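Local coordinates for protein putative thioesterase (Syntrophus aciditrophicus SB, PDB 3HDU) that probably hydrolyses thioesters, as a hotdog-fold member of the thioesterase superfamily whose own substrate is not established, at residues A[104-109]-A[150-155]; A[68-73]-A[137-142]. One frame throughout, in Å; residues are numbered along the deposited sequence.

Contact 1: residues A[104-109]-A[150-155]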
loop_
_atom_site.group_PDB
_atom_site.type_symbol
_atom_site.label_atom_id
_atom_site.label_comp_id
_atom_site.label_asym_id
_atom_site.label_seq_id
_atom_site.Cartn_x
_atom_site.Cartn_y
_atom_site.Cartn_z
HETATM N N MSE A 104 9.168 -11.625 -4.415
HETATM C CA MSE A 104 9.189 -11.042 -3.066
HETATM C C MSE A 104 7.797 -10.522 -2.678
HETATM O O MSE A 104 7.348 -10.749 -1.549
HETATM C CB MSE A 104 10.204 -9.901 -2.971
HETATM C CG MSE A 104 10.240 -9.235 -1.599
HETATM SE SE MSE A 104 11.718 -8.055 -1.366
HETATM C CE MSE A 104 11.435 -7.597 0.524
ATOM N N SER A 105 7.152 -9.811 -3.609
ATOM C CA SER A 105 5.838 -9.204 -3.396
ATOM C C SER A 105 5.007 -9.253 -4.677
ATOM O O SER A 105 5.508 -8.880 -5.734
ATOM C CB SER A 105 6.020 -7.748 -2.964
ATOM O OG SER A 105 4.775 -7.137 -2.659
ATOM N N LEU A 106 3.760 -9.725 -4.569
ATOM C CA LEU A 106 2.812 -9.820 -5.690
ATOM C C LEU A 106 1.519 -9.092 -5.306
ATOM O O LEU A 106 0.796 -9.546 -4.411
ATOM C CB LEU A 106 2.503 -11.285 -6.011
ATOM C CG LEU A 106 1.438 -11.593 -7.073
ATOM C CD1 LEU A 106 1.818 -10.996 -8.424
ATOM C CD2 LEU A 106 1.247 -13.088 -7.204
ATOM N N HIS A 107 1.259 -7.958 -5.957
ATOM C CA HIS A 107 0.053 -7.148 -5.751
ATOM C C HIS A 107 -0.718 -7.171 -7.068
ATOM O O HIS A 107 -0.185 -6.746 -8.086
ATOM C CB HIS A 107 0.436 -5.714 -5.392
ATOM C CG HIS A 107 0.967 -5.546 -4.001
ATOM N ND1 HIS A 107 0.682 -4.440 -3.233
ATOM C CD2 HIS A 107 1.738 -6.349 -3.227
ATOM C CE1 HIS A 107 1.272 -4.555 -2.056
ATOM N NE2 HIS A 107 1.918 -5.707 -2.026
ATOM N N VAL A 108 -1.947 -7.688 -7.045
ATOM C CA VAL A 108 -2.808 -7.785 -8.232
ATOM C C VAL A 108 -4.186 -7.187 -7.939
ATOM O O VAL A 108 -4.824 -7.599 -6.976
ATOM C CB VAL A 108 -2.979 -9.268 -8.691
ATOM C CG1 VAL A 108 -3.920 -9.376 -9.901
ATOM C CG2 VAL A 108 -1.626 -9.887 -9.020
ATOM N N GLU A 109 -4.601 -6.224 -8.779
ATOM C CA GLU A 109 -5.904 -5.563 -8.696
ATOM C C GLU A 109 -6.727 -6.022 -9.916
ATOM O O GLU A 109 -6.276 -5.879 -11.056
ATOM C CB GLU A 109 -5.726 -4.039 -8.686
ATOM C CG GLU A 109 -4.602 -3.515 -7.758
ATOM C CD GLU A 109 -4.722 -3.985 -6.313
ATOM O OE1 GLU A 109 -5.855 -4.059 -5.797
ATOM O OE2 GLU A 109 -3.674 -4.258 -5.688
ATOM N N GLY A 150 -1.015 -5.512 -12.282
ATOM C CA GLY A 150 -0.153 -6.048 -11.232
ATOM C C GLY A 150 1.133 -5.284 -10.997
ATOM O O GLY A 150 1.655 -4.657 -11.920
ATOM N N SER A 151 1.589 -5.302 -9.743
ATOM C CA SER A 151 2.888 -4.766 -9.323
ATOM C C SER A 151 3.584 -5.969 -8.697
ATOM O O SER A 151 3.062 -6.548 -7.730
ATOM C CB SER A 151 2.759 -3.647 -8.300
ATOM O OG SER A 151 2.064 -2.544 -8.848
ATOM N N VAL A 152 4.721 -6.365 -9.265
ATOM C CA VAL A 152 5.462 -7.534 -8.803
ATOM C C VAL A 152 6.934 -7.182 -8.573
ATOM O O VAL A 152 7.544 -6.520 -9.414
ATOM C CB VAL A 152 5.375 -8.686 -9.834
ATOM C CG1 VAL A 152 5.994 -9.972 -9.270
ATOM C CG2 VAL A 152 3.925 -8.940 -10.253
ATOM N N SER A 153 7.481 -7.623 -7.440
ATOM C CA SER A 153 8.897 -7.448 -7.104
ATOM C C SER A 153 9.583 -8.810 -7.123
ATOM O O SER A 153 9.118 -9.735 -6.449
ATOM C CB SER A 153 9.080 -6.805 -5.728
ATOM O OG SER A 153 8.993 -5.392 -5.818
ATOM N N TYR A 154 10.656 -8.918 -7.916
ATOM C CA TYR A 154 11.515 -10.109 -7.996
ATOM C C TYR A 154 12.892 -9.806 -7.412
ATOM O O TYR A 154 13.398 -8.689 -7.559
ATOM C CB TYR A 154 11.660 -10.606 -9.441
ATOM C CG TYR A 154 10.651 -11.658 -9.804
ATOM C CD1 TYR A 154 9.386 -11.309 -10.275
ATOM C CD2 TYR A 154 10.951 -13.017 -9.642
ATOM C CE1 TYR A 154 8.440 -12.289 -10.594
ATOM C CE2 TYR A 154 10.012 -14.008 -9.953
ATOM C CZ TYR A 154 8.760 -13.637 -10.433
ATOM O OH TYR A 154 7.831 -14.598 -10.743
ATOM N N ILE A 155 13.475 -10.801 -6.736
ATOM C CA ILE A 155 14.830 -10.703 -6.181
ATOM C C ILE A 155 15.671 -11.916 -6.570
ATOM O O ILE A 155 15.128 -12.981 -6.863
ATOM C CB ILE A 155 14.836 -10.535 -4.637
ATOM C CG1 ILE A 155 14.199 -11.736 -3.913
ATOM C CG2 ILE A 155 14.110 -9.248 -4.244
ATOM C CD1 ILE A 155 14.282 -11.637 -2.403
#

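Contact 2: residues A[68-73]-A[137-142]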
loop_
_atom_site.group_PDB
_atom_site.type_symbol
_atom_site.label_atom_id
_atom_site.label_comp_id
_atom_site.label_asym_id
_atom_site.label_seq_id
_atom_site.Cartn_x
_atom_site.Cartn_y
_atom_site.Cartn_z
ATOM N N SER A 68 -1.067 -16.130 -11.340
ATOM C CA SER A 68 0.080 -16.911 -11.853
ATOM C C SER A 68 0.643 -16.322 -13.149
ATOM O O SER A 68 1.857 -16.175 -13.268
ATOM C CB SER A 68 -0.291 -18.369 -12.093
ATOM O OG SER A 68 -0.592 -19.005 -10.869
ATOM N N ALA A 69 -0.240 -15.985 -14.096
ATOM C CA ALA A 69 0.149 -15.377 -15.380
ATOM C C ALA A 69 0.917 -14.063 -15.195
ATOM O O ALA A 69 1.925 -13.835 -15.868
ATOM C CB ALA A 69 -1.073 -15.144 -16.263
ATOM N N ILE A 70 0.427 -13.213 -14.287
ATOM C CA ILE A 70 1.079 -11.936 -13.938
ATOM C C ILE A 70 2.465 -12.186 -13.310
ATOM O O ILE A 70 3.438 -11.525 -13.679
ATOM C CB ILE A 70 0.166 -11.054 -13.012
ATOM C CG1 ILE A 70 -1.007 -10.496 -13.830
ATOM C CG2 ILE A 70 0.942 -9.900 -12.374
ATOM C CD1 ILE A 70 -2.054 -9.743 -13.023
ATOM N N ASP A 71 2.533 -13.154 -12.391
ATOM C CA ASP A 71 3.781 -13.542 -11.725
ATOM C C ASP A 71 4.817 -14.095 -12.712
ATOM O O ASP A 71 6.010 -13.805 -12.578
ATOM C CB ASP A 71 3.507 -14.580 -10.620
ATOM C CG ASP A 71 4.725 -14.847 -9.735
ATOM O OD1 ASP A 71 5.464 -13.897 -9.411
ATOM O OD2 ASP A 71 4.934 -16.012 -9.342
HETATM N N MSE A 72 4.358 -14.900 -13.676
HETATM C CA MSE A 72 5.225 -15.467 -14.720
HETATM C C MSE A 72 5.735 -14.393 -15.679
HETATM O O MSE A 72 6.917 -14.404 -16.032
HETATM C CB MSE A 72 4.499 -16.564 -15.512
HETATM C CG MSE A 72 4.238 -17.844 -14.723
HETATM SE SE MSE A 72 5.857 -18.792 -14.226
HETATM C CE MSE A 72 6.566 -19.149 -15.985
ATOM N N THR A 73 4.839 -13.496 -16.108
ATOM C CA THR A 73 5.188 -12.371 -16.986
ATOM C C THR A 73 6.214 -11.472 -16.294
ATOM O O THR A 73 7.214 -11.085 -16.910
ATOM C CB THR A 73 3.939 -11.539 -17.404
ATOM O OG1 THR A 73 2.985 -12.388 -18.045
ATOM C CG2 THR A 73 4.310 -10.405 -18.357
ATOM N N THR A 137 2.607 -4.739 -14.495
ATOM C CA THR A 137 1.959 -5.564 -15.530
ATOM C C THR A 137 0.525 -5.149 -15.839
ATOM O O THR A 137 -0.156 -4.564 -15.001
ATOM C CB THR A 137 1.947 -7.057 -15.149
ATOM O OG1 THR A 137 1.258 -7.230 -13.907
ATOM C CG2 THR A 137 3.357 -7.586 -15.028
ATOM N N GLU A 138 0.096 -5.447 -17.064
ATOM C CA GLU A 138 -1.273 -5.221 -17.521
ATOM C C GLU A 138 -1.730 -6.512 -18.179
ATOM O O GLU A 138 -1.067 -6.978 -19.100
ATOM C CB GLU A 138 -1.347 -4.092 -18.544
ATOM C CG GLU A 138 -0.886 -2.735 -18.046
ATOM C CD GLU A 138 -0.981 -1.650 -19.111
ATOM O OE1 GLU A 138 -1.603 -1.872 -20.171
ATOM O OE2 GLU A 138 -0.437 -0.550 -18.889
ATOM N N LEU A 139 -2.838 -7.084 -17.702
ATOM C CA LEU A 139 -3.396 -8.309 -18.252
ATOM C C LEU A 139 -4.728 -7.994 -18.932
ATOM O O LEU A 139 -5.609 -7.381 -18.311
ATOM C CB LEU A 139 -3.552 -9.363 -17.160
ATOM C CG LEU A 139 -3.874 -10.788 -17.643
ATOM C CD1 LEU A 139 -3.276 -11.851 -16.725
ATOM C CD2 LEU A 139 -5.363 -10.995 -17.809
HETATM N N MSE A 140 -4.848 -8.429 -20.197
HETATM C CA MSE A 140 -6.068 -8.230 -20.998
HETATM C C MSE A 140 -6.521 -9.528 -21.656
HETATM O O MSE A 140 -5.761 -10.481 -21.754
HETATM C CB MSE A 140 -5.936 -7.080 -22.026
HETATM C CG MSE A 140 -4.556 -6.844 -22.605
HETATM SE SE MSE A 140 -3.529 -5.633 -21.480
HETATM C CE MSE A 140 -1.741 -6.018 -22.179
ATOM N N ASN A 141 -7.785 -9.537 -22.089
ATOM C CA ASN A 141 -8.437 -10.711 -22.706
ATOM C C ASN A 141 -8.365 -10.709 -24.251
ATOM O O ASN A 141 -7.651 -9.880 -24.830
ATOM C CB ASN A 141 -9.889 -10.840 -22.168
ATOM C CG ASN A 141 -10.797 -9.655 -22.529
ATOM O OD1 ASN A 141 -10.508 -8.853 -23.416
ATOM N ND2 ASN A 141 -11.908 -9.551 -21.818
ATOM N N ASP A 142 -9.063 -11.663 -24.890
ATOM C CA ASP A 142 -9.226 -11.756 -26.368
ATOM C C ASP A 142 -9.568 -10.428 -27.040
ATOM O O ASP A 142 -9.005 -10.076 -28.080
ATOM C CB ASP A 142 -10.399 -12.703 -26.712
ATOM C CG ASP A 142 -10.040 -14.166 -26.603
ATOM O OD1 ASP A 142 -9.476 -14.694 -27.586
ATOM O OD2 ASP A 142 -10.382 -14.799 -25.573
#

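Contact 1: residues A[104-109]-A[150-155]
His107 and Ser151 form a hydrogen-bonded antiparallel pair: His107 N gives to Ser151 O at 2.9 Å, and Ser151 N to His107 O at 2.8 Å. At the next hydrogen-bonded pair, Ser153 N reaches Ser105 O at 2.9 Å. The return bond is shared: Ser153 O takes a strong bond from Met104 N, 2.8 Å away and tilted 23° from the carbonyl plane, and only a weak one from Ser105 N. Met104 and Ser105 thus both oppose Ser153, a classic beta bulge. Ser105, His107, Ser151 and Ser153 share one face, where Ser105 OG and His107 NE2 bond to Glu109 of the second subunit and the two His107 rings stack. On the face toward helix 58-85, Leu106 carries CG opposite its backbone N (chi1 175°) and runs alongside Val152, both pointing the same way, with Leu106 CD1 3.5 Å from Val152 CG2. Beyond the bulge Met104 SE, the selenium of this selenomethionine, lies 3.9 Å from Ile155 CG2; the chain is extended and its end leads away. Strand 105-109 also pairs antiparallel with a strand of the second subunit, which carries the sheet across the interface, as in hotdog-fold dimers.

Contact 2: residues A[68-73]-A[137-142]
Ile70 meets strand 137-141 with both its branches. Ile70 CG2 comes to 3.1 Å from Thr137 OG1, a tight, non-hydrogen-bonded contact whose exact shortness should not be pressed at this resolution, while Ile70 CG1 lies 3.9 Å from Leu139 CD1. Leu139 CD1 also lies 4.0 Å from Ala69 CB, and so bridges two successive residues of the helix. The fork of Ile70 follows from its first torsion (-72°), which sets CG1 beside the backbone N and turns CG2 to the carbonyl side. Thr137 OG1 stands between its own N and carbonyl carbon (chi1 59°), a rotamer that brings the hydroxyl up to Ile70; its polar partner, Gly150 O on the next strand, is held by a weak hydrogen bond. Further along the helix, Thr73 CG2 makes a looser approach of 4.5 Å to Thr137 CG2. Its hydroxyl is tied back into the helix: Thr73 OG1 donates to Ala69 O at 2.8 Å, and Thr73 N reaches the same oxygen from the opposite face of the carbonyl plane. The segment axes pass 9.1 Å apart, with 136° between their N-to-C directions. Around this apolar layer, Phe46 on strand 41-48 and Phe119 on strand 118-128 pack against Ala69, Cys121 touches Thr73, and Val152 on strand 146-156 abuts Ile70, so helix 58-85 lies across several neighbouring strands of the sheet.

How the contacts relate
The centres of the two contacts lie about 12 Å apart in one hotdog fold, where the antiparallel sheet wraps the long helix 58-85. Contact 1 joins strand 101-110, outermost within the chain, to strand 146-156; contact 2 sets the helix on strand 132-141, the next strand in. Along the chain the segments alternate: 68-73, 104-109, 137-142, 150-155. The contacts touch directly, through Tyr154 OH, probably hydrogen-bonded to Asp71 O, the backbone bond between Gly150 O and Thr137 N, and Val108 packing on Ile70. Helix packing is thereby continuous with the strand through which the sheet continues into the second subunit, and both contacts reach that subunit.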